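HepC.19480.a.B1 (Helicobacter pylori, PDB 6MTZ) is of unknown function but probably belongs to the DHH/DHHA1 phosphoesterases, which hydrolyse phosphodiester or phosphoanhydride bonds. Local coordinates at residues Asp18-Gln30 and Glu192-Val204. Residues are numbered along the deposited sequence; the frame is centred on the assembly and turned at random.
Sequences DLDGYACQLVSKQ and ENRDYKLKLLEEV
Tyr22 and Leu198 interlock the two helices, which cross at -83° with their axes 9.9 Å apart, each side chain a knob in a hole of the other helix. Tyr22 fits among Asn193, Arg194, Lys197 and Leu198. Over one face of its ring lies the Lys197 chain, a CH-pi contact with CD 3.8 Å from the ring centroid, while CG of Arg194 meets the edge near CE1. Long aliphatic stems suit both places: they pack on the ring and carry their charges onward, Lys197 to Ser181, Arg194 to Asn39, Asp190 and Asp191.

Leu198 fills the hole formed by Tyr22, Gln25, Leu26 and Lys29. With CG beside the backbone N (chi1 -68°), its fork reaches the other helix although CB does not point straight at it: CD2 nestles by Tyr22 CB and Leu26 CB, CD1 meets Lys29 CD at 3.6 Å. Next to it, Leu201 CD2 touches Leu26 CD1 and the single methyl of Ala23, CB, both at 3.9 Å, and its CD1 meets Leu19 CD1.

Two waters bridge the helices. One accepts from Tyr22 OH (2.8 Å) and donates to Asn193 OD1; another accepts from Gln30 NE2 and donates to Glu202 OE2 (2.8 Å), which also pairs with Lys205. The amides have further partners: Asn193 ND2 bonds to Leu184 O, Gln30 OE1 to Asn144 ND2.

At the start of helix 19-29, Asp18 OD1 caps Gly21 N (2.9 Å). This Asp-Leu-Asp-Gly turn matches the first motif of DHH phosphoesterases, whose aspartates bind metal in relatives. Helix 19-29 forms the beta-alpha-beta crossover from strand 10-15 to 35-39 of the parallel sheet, and helix 190-203 packs across it.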
ATOM      1  N   ASP A  18      -8.079   1.750  -3.266  1.00 33.59           N
ATOM      2  CA  ASP A  18      -8.328   2.483  -4.506  1.00 33.00           C
ATOM      3  C   ASP A  18      -8.364   3.989  -4.199  1.00 26.74           C
ATOM      4  O   ASP A  18      -7.908   4.426  -3.139  1.00 25.69           O
ATOM      5  CB  ASP A  18      -9.608   1.963  -5.164  1.00 27.90           C
ATOM      6  CG  ASP A  18     -10.803   2.058  -4.235  1.00 33.52           C
ATOM      7  OD1 ASP A  18     -10.654   2.602  -3.122  1.00 34.58           O
ATOM      8  OD2 ASP A  18     -11.892   1.595  -4.610  1.00 41.46           O
ATOM      9  N   LEU A  19      -8.917   4.800  -5.104  1.00 26.40           N
ATOM     10  CA  LEU A  19      -8.940   6.248  -4.890  1.00 23.92           C
ATOM     11  C   LEU A  19      -9.730   6.612  -3.629  1.00 24.07           C
ATOM     12  O   LEU A  19      -9.279   7.417  -2.809  1.00 24.17           O
ATOM     13  CB  LEU A  19      -9.538   6.953  -6.114  1.00 18.98           C
ATOM     14  CG  LEU A  19      -9.900   8.442  -5.919  1.00 27.40           C
ATOM     15  CD1 LEU A  19      -8.664   9.278  -5.687  1.00 21.72           C
ATOM     16  CD2 LEU A  19     -10.668   9.033  -7.095  1.00 22.14           C
ATOM     17  N   ASP A  20     -10.938   6.060  -3.481  1.00 25.70           N
ATOM     18  CA  ASP A  20     -11.713   6.302  -2.264  1.00 23.41           C
ATOM     19  C   ASP A  20     -10.917   5.872  -1.037  1.00 18.29           C
ATOM     20  O   ASP A  20     -10.818   6.609  -0.047  1.00 21.08           O
ATOM     21  CB  ASP A  20     -13.060   5.555  -2.344  1.00 25.63           C
ATOM     22  CG  ASP A  20     -14.107   6.063  -1.328  1.00 32.62           C
ATOM     23  OD1 ASP A  20     -13.883   7.093  -0.668  1.00 28.27           O
ATOM     24  OD2 ASP A  20     -15.177   5.418  -1.197  1.00 35.03           O
ATOM     25  N   GLY A  21     -10.293   4.689  -1.108  1.00 23.43           N
ATOM     26  CA  GLY A  21      -9.556   4.185   0.039  1.00 17.39           C
ATOM     27  C   GLY A  21      -8.395   5.070   0.455  1.00 33.03           C
ATOM     28  O   GLY A  21      -8.173   5.292   1.649  1.00 19.89           O
ATOM     29  N   TYR A  22      -7.610   5.564  -0.516  1.00 28.66           N
ATOM     30  CA  TYR A  22      -6.471   6.396  -0.140  1.00 21.11           C
ATOM     31  C   TYR A  22      -6.878   7.834   0.179  1.00 15.15           C
ATOM     32  O   TYR A  22      -6.253   8.470   1.026  1.00 25.10           O
ATOM     33  CB  TYR A  22      -5.393   6.388  -1.237  1.00 18.36           C
ATOM     34  CG  TYR A  22      -4.455   5.210  -1.149  1.00 20.34           C
ATOM     35  CD1 TYR A  22      -3.509   5.127  -0.138  1.00 23.97           C
ATOM     36  CD2 TYR A  22      -4.517   4.174  -2.069  1.00 24.11           C
ATOM     37  CE1 TYR A  22      -2.657   4.048  -0.046  1.00 20.82           C
ATOM     38  CE2 TYR A  22      -3.663   3.084  -1.983  1.00 27.02           C
ATOM     39  CZ  TYR A  22      -2.740   3.027  -0.973  1.00 35.48           C
ATOM     40  OH  TYR A  22      -1.884   1.948  -0.895  1.00 35.44           O
ATOM     41  N   ALA A  23      -7.897   8.367  -0.496  1.00 21.07           N
ATOM     42  CA  ALA A  23      -8.393   9.702  -0.156  1.00 20.50           C
ATOM     43  C   ALA A  23      -8.874   9.791   1.299  1.00 31.63           C
ATOM     44  O   ALA A  23      -8.759  10.853   1.930  1.00 25.19           O
ATOM     45  CB  ALA A  23      -9.515  10.081  -1.123  1.00 14.67           C
ATOM     46  N   CYS A  24      -9.428   8.702   1.846  1.00 31.02           N
ATOM     47  CA  CYS A  24      -9.768   8.695   3.270  1.00 22.16           C
ATOM     48  C   CYS A  24      -8.560   9.081   4.107  1.00 19.00           C
ATOM     49  O   CYS A  24      -8.683   9.794   5.104  1.00 23.29           O
ATOM     50  CB  CYS A  24     -10.281   7.312   3.692  1.00 18.48           C
ATOM     51  SG  CYS A  24     -11.903   6.916   3.017  1.00 26.68           S
ATOM     52  N   GLN A  25      -7.380   8.610   3.716  1.00 17.02           N
ATOM     53  CA  GLN A  25      -6.181   8.832   4.508  1.00 19.94           C
ATOM     54  C   GLN A  25      -5.532  10.179   4.229  1.00 29.52           C
ATOM     55  O   GLN A  25      -4.884  10.735   5.122  1.00 27.58           O
ATOM     56  CB  GLN A  25      -5.194   7.699   4.252  1.00 22.88           C
ATOM     57  CG  GLN A  25      -5.722   6.386   4.799  1.00 27.85           C
ATOM     58  CD  GLN A  25      -4.880   5.202   4.406  1.00 32.22           C
ATOM     59  OE1 GLN A  25      -4.353   5.133   3.293  1.00 27.23           O
ATOM     60  NE2 GLN A  25      -4.758   4.248   5.317  1.00 24.18           N
ATOM     61  N   LEU A  26      -5.687  10.721   3.014  1.00 24.64           N
ATOM     62  CA  LEU A  26      -5.381  12.135   2.819  1.00 34.95           C
ATOM     63  C   LEU A  26      -6.203  12.978   3.777  1.00 25.70           C
ATOM     64  O   LEU A  26      -5.684  13.901   4.422  1.00 28.20           O
ATOM     65  CB  LEU A  26      -5.652  12.555   1.372  1.00 29.13           C
ATOM     66  CG  LEU A  26      -5.314  14.003   0.974  1.00 29.79           C
ATOM     67  CD1 LEU A  26      -5.001  14.081  -0.506  1.00 31.25           C
ATOM     68  CD2 LEU A  26      -6.443  14.972   1.275  1.00 28.62           C
ATOM     69  N   VAL A  27      -7.489  12.663   3.891  1.00 25.94           N
ATOM     70  CA  VAL A  27      -8.366  13.450   4.746  1.00 24.28           C
ATOM     71  C   VAL A  27      -7.933  13.317   6.196  1.00 24.37           C
ATOM     72  O   VAL A  27      -7.745  14.319   6.895  1.00 21.11           O
ATOM     73  CB  VAL A  27      -9.829  13.023   4.545  1.00 23.41           C
ATOM     74  CG1 VAL A  27     -10.700  13.543   5.700  1.00 19.52           C
ATOM     75  CG2 VAL A  27     -10.355  13.525   3.189  1.00 17.34           C
ATOM     76  N   SER A  28      -7.727  12.079   6.663  1.00 26.79           N
ATOM     77  CA  SER A  28      -7.418  11.887   8.078  1.00 27.38           C
ATOM     78  C   SER A  28      -6.089  12.516   8.449  1.00 29.13           C
ATOM     79  O   SER A  28      -5.933  12.988   9.579  1.00 22.49           O
ATOM     80  CB  SER A  28      -7.413  10.408   8.455  1.00 26.44           C
ATOM     81  OG  SER A  28      -6.352   9.711   7.838  1.00 24.02           O
ATOM     82  N   LYS A  29      -5.112  12.519   7.527  1.00 23.50           N
ATOM     83  CA  LYS A  29      -3.834  13.177   7.839  1.00 26.72           C
ATOM     84  C   LYS A  29      -3.983  14.690   7.965  1.00 28.79           C
ATOM     85  O   LYS A  29      -3.099  15.348   8.526  1.00 32.24           O
ATOM     86  CB  LYS A  29      -2.775  12.854   6.779  1.00 27.53           C
ATOM     87  CG  LYS A  29      -2.147  11.476   6.944  1.00 33.75           C
ATOM     88  CD  LYS A  29      -1.668  10.912   5.625  1.00 34.56           C
ATOM     89  CE  LYS A  29      -0.190  11.113   5.472  1.00 42.87           C
ATOM     90  NZ  LYS A  29       0.521  10.241   6.415  1.00 64.61           N
ATOM     91  N   GLN A  30      -5.078  15.263   7.465  1.00 28.36           N
ATOM     92  CA  GLN A  30      -5.298  16.685   7.678  1.00 27.91           C
ATOM     93  C   GLN A  30      -5.754  16.990   9.099  1.00 34.77           C
ATOM     94  O   GLN A  30      -5.721  18.157   9.502  1.00 32.85           O
ATOM     95  CB  GLN A  30      -6.305  17.211   6.653  1.00 25.40           C
ATOM     96  CG  GLN A  30      -5.764  17.131   5.203  1.00 21.91           C
ATOM     97  CD  GLN A  30      -4.734  18.217   4.895  1.00 33.61           C
ATOM     98  OE1 GLN A  30      -4.919  19.382   5.257  1.00 27.23           O
ATOM     99  NE2 GLN A  30      -3.637  17.834   4.236  1.00 29.47           N
ATOM    100  N   GLU A 192       6.168   4.287   1.653  1.00 26.01           N
ATOM    101  CA  GLU A 192       6.592   5.117   0.529  1.00 24.49           C
ATOM    102  C   GLU A 192       5.590   5.028  -0.607  1.00 33.62           C
ATOM    103  O   GLU A 192       5.405   5.998  -1.353  1.00 27.91           O
ATOM    104  CB  GLU A 192       7.985   4.710   0.051  1.00 29.96           C
ATOM    105  CG  GLU A 192       9.100   4.961   1.080  1.00 30.48           C
ATOM    106  CD  GLU A 192       9.237   3.835   2.100  1.00 36.75           C
ATOM    107  OE1 GLU A 192       8.420   2.892   2.051  1.00 34.18           O
ATOM    108  OE2 GLU A 192      10.164   3.893   2.945  1.00 38.81           O
ATOM    109  N   ASN A 193       4.916   3.881  -0.730  1.00 25.83           N
ATOM    110  CA  ASN A 193       3.839   3.759  -1.701  1.00 16.42           C
ATOM    111  C   ASN A 193       2.688   4.692  -1.344  1.00 24.33           C
ATOM    112  O   ASN A 193       2.153   5.390  -2.211  1.00 20.93           O
ATOM    113  CB  ASN A 193       3.382   2.301  -1.762  1.00 19.59           C
ATOM    114  CG  ASN A 193       2.153   2.105  -2.620  1.00 26.97           C
ATOM    115  OD1 ASN A 193       1.030   2.174  -2.135  1.00 33.12           O
ATOM    116  ND2 ASN A 193       2.362   1.823  -3.900  1.00 45.94           N
ATOM    117  N   ARG A 194       2.324   4.747  -0.061  1.00 30.69           N
ATOM    118  CA  ARG A 194       1.212   5.595   0.356  1.00 28.58           C
ATOM    119  C   ARG A 194       1.562   7.069   0.214  1.00 24.64           C
ATOM    120  O   ARG A 194       0.751   7.855  -0.285  1.00 31.05           O
ATOM    121  CB  ARG A 194       0.819   5.276   1.793  1.00 23.09           C
ATOM    122  CG  ARG A 194      -0.319   6.137   2.351  1.00 24.80           C
ATOM    123  CD  ARG A 194      -0.668   5.735   3.815  1.00 20.47           C
ATOM    124  NE  ARG A 194      -0.873   4.298   3.954  1.00 22.75           N
ATOM    125  CZ  ARG A 194       0.018   3.431   4.437  1.00 32.80           C
ATOM    126  NH1 ARG A 194       1.221   3.839   4.852  1.00 25.00           N
ATOM    127  NH2 ARG A 194      -0.301   2.140   4.499  1.00 29.10           N
ATOM    128  N   ASP A 195       2.776   7.453   0.624  1.00 22.31           N
ATOM    129  CA  ASP A 195       3.199   8.846   0.512  1.00 19.90           C
ATOM    130  C   ASP A 195       3.168   9.317  -0.934  1.00 24.04           C
ATOM    131  O   ASP A 195       2.741  10.443  -1.229  1.00 23.93           O
ATOM    132  CB  ASP A 195       4.613   9.008   1.074  1.00 28.70           C
ATOM    133  CG  ASP A 195       4.673   8.846   2.580  1.00 34.95           C
ATOM    134  OD1 ASP A 195       3.611   8.701   3.224  1.00 37.43           O
ATOM    135  OD2 ASP A 195       5.791   8.866   3.125  1.00 36.97           O
ATOM    136  N   TYR A 196       3.642   8.471  -1.845  1.00 24.14           N
ATOM    137  CA  TYR A 196       3.654   8.786  -3.269  1.00 26.21           C
ATOM    138  C   TYR A 196       2.241   9.045  -3.801  1.00 22.00           C
ATOM    139  O   TYR A 196       1.980  10.086  -4.415  1.00 26.60           O
ATOM    140  CB  TYR A 196       4.326   7.622  -3.991  1.00 18.71           C
ATOM    141  CG  TYR A 196       4.351   7.618  -5.496  1.00 24.80           C
ATOM    142  CD1 TYR A 196       4.769   8.724  -6.234  1.00 20.38           C
ATOM    143  CD2 TYR A 196       4.043   6.454  -6.174  1.00 24.48           C
ATOM    144  CE1 TYR A 196       4.815   8.661  -7.630  1.00 24.53           C
ATOM    145  CE2 TYR A 196       4.084   6.380  -7.531  1.00 26.38           C
ATOM    146  CZ  TYR A 196       4.462   7.473  -8.265  1.00 20.61           C
ATOM    147  OH  TYR A 196       4.493   7.315  -9.638  1.00 19.88           O
ATOM    148  N   LYS A 197       1.327   8.091  -3.602  1.00 23.12           N
ATOM    149  CA  LYS A 197      -0.043   8.272  -4.068  1.00 21.30           C
ATOM    150  C   LYS A 197      -0.666   9.496  -3.426  1.00 28.08           C
ATOM    151  O   LYS A 197      -1.317  10.292  -4.108  1.00 24.48           O
ATOM    152  CB  LYS A 197      -0.906   7.031  -3.771  1.00 15.43           C
ATOM    153  CG  LYS A 197      -0.480   5.758  -4.512  1.00 21.36           C
ATOM    154  CD  LYS A 197      -1.359   4.574  -4.148  1.00 25.74           C
ATOM    155  CE  LYS A 197      -0.971   3.286  -4.852  1.00 28.32           C
ATOM    156  NZ  LYS A 197      -1.032   3.367  -6.313  1.00 30.70           N
ATOM    157  N   LEU A 198      -0.443   9.689  -2.119  1.00 21.27           N
ATOM    158  CA  LEU A 198      -1.073  10.819  -1.442  1.00 18.67           C
ATOM    159  C   LEU A 198      -0.490  12.137  -1.919  1.00 25.27           C
ATOM    160  O   LEU A 198      -1.212  13.139  -2.017  1.00 22.75           O
ATOM    161  CB  LEU A 198      -0.925  10.697   0.074  1.00 18.55           C
ATOM    162  CG  LEU A 198      -1.725   9.549   0.692  1.00 28.84           C
ATOM    163  CD1 LEU A 198      -1.770   9.742   2.187  1.00 23.43           C
ATOM    164  CD2 LEU A 198      -3.118   9.488   0.103  1.00 23.86           C
ATOM    165  N   LYS A 199       0.814  12.166  -2.207  1.00 25.10           N
ATOM    166  CA  LYS A 199       1.393  13.362  -2.809  1.00 24.21           C
ATOM    167  C   LYS A 199       0.720  13.664  -4.142  1.00 25.60           C
ATOM    168  O   LYS A 199       0.307  14.799  -4.399  1.00 28.57           O
ATOM    169  CB  LYS A 199       2.903  13.197  -3.006  1.00 27.82           C
ATOM    170  N   LEU A 200       0.597  12.651  -5.004  1.00 21.60           N
ATOM    171  CA  LEU A 200      -0.024  12.857  -6.314  1.00 23.15           C
ATOM    172  C   LEU A 200      -1.462  13.347  -6.182  1.00 25.86           C
ATOM    173  O   LEU A 200      -1.904  14.221  -6.940  1.00 23.71           O
ATOM    174  CB  LEU A 200      -0.002  11.551  -7.129  1.00 19.99           C
ATOM    175  CG  LEU A 200       1.383  11.015  -7.521  1.00 24.54           C
ATOM    176  CD1 LEU A 200       1.280   9.609  -8.060  1.00 24.86           C
ATOM    177  CD2 LEU A 200       2.017  11.927  -8.569  1.00 22.23           C
ATOM    178  N   LEU A 201      -2.223  12.765  -5.256  1.00 31.34           N
ATOM    179  CA  LEU A 201      -3.623  13.155  -5.118  1.00 23.02           C
ATOM    180  C   LEU A 201      -3.732  14.576  -4.593  1.00 16.49           C
ATOM    181  O   LEU A 201      -4.493  15.386  -5.130  1.00 20.89           O
ATOM    182  CB  LEU A 201      -4.357  12.167  -4.203  1.00 21.30           C
ATOM    183  CG  LEU A 201      -5.831  12.494  -3.992  1.00 24.25           C
ATOM    184  CD1 LEU A 201      -6.524  12.466  -5.337  1.00 22.94           C
ATOM    185  CD2 LEU A 201      -6.469  11.506  -3.005  1.00 24.64           C
ATOM    186  N   GLU A 202      -2.942  14.913  -3.565  1.00 19.35           N
ATOM    187  CA  GLU A 202      -2.968  16.283  -3.045  1.00 25.83           C
ATOM    188  C   GLU A 202      -2.630  17.320  -4.118  1.00 28.12           C
ATOM    189  O   GLU A 202      -3.165  18.435  -4.085  1.00 26.96           O
ATOM    190  CB  GLU A 202      -2.011  16.438  -1.851  1.00 20.88           C
ATOM    191  CG  GLU A 202      -2.041  17.865  -1.268  1.00 31.99           C
ATOM    192  CD  GLU A 202      -1.355  18.019   0.082  1.00 38.50           C
ATOM    193  OE1 GLU A 202      -1.079  17.001   0.767  1.00 41.76           O
ATOM    194  OE2 GLU A 202      -1.102  19.182   0.460  1.00 30.99           O
ATOM    195  N   GLU A 203      -1.762  16.984  -5.085  1.00 30.15           N
ATOM    196  CA  GLU A 203      -1.419  17.969  -6.121  1.00 28.40           C
ATOM    197  C   GLU A 203      -2.627  18.372  -6.957  1.00 26.05           C
ATOM    198  O   GLU A 203      -2.612  19.435  -7.587  1.00 19.44           O
ATOM    199  CB  GLU A 203      -0.297  17.447  -7.052  1.00 24.03           C
ATOM    200  CG  GLU A 203       1.116  17.919  -6.654  1.00 48.46           C
ATOM    201  CD  GLU A 203       2.239  16.986  -7.131  1.00 56.84           C
ATOM    202  OE1 GLU A 203       3.422  17.261  -6.831  1.00 50.08           O
ATOM    203  OE2 GLU A 203       1.945  15.966  -7.788  1.00 55.55           O
ATOM    204  N   VAL A 204      -3.685  17.564  -6.972  1.00 22.22           N
ATOM    205  CA  VAL A 204      -4.905  17.961  -7.673  1.00 18.71           C
ATOM    206  C   VAL A 204      -5.435  19.300  -7.168  1.00 18.81           C
ATOM    207  O   VAL A 204      -6.164  19.990  -7.891  1.00 27.44           O
ATOM    208  CB  VAL A 204      -5.961  16.835  -7.536  1.00 30.26           C
ATOM    209  CG1 VAL A 204      -7.306  17.253  -8.038  1.00 31.75           C
ATOM    210  CG2 VAL A 204      -5.510  15.627  -8.292  1.00 37.00           C
TER
HETATM  211  O   HOH W   1       0.504   1.881   0.559  1.00 26.91           O
HETATM  212  O   HOH W   2      -1.497  19.686   3.233  1.00 38.23           O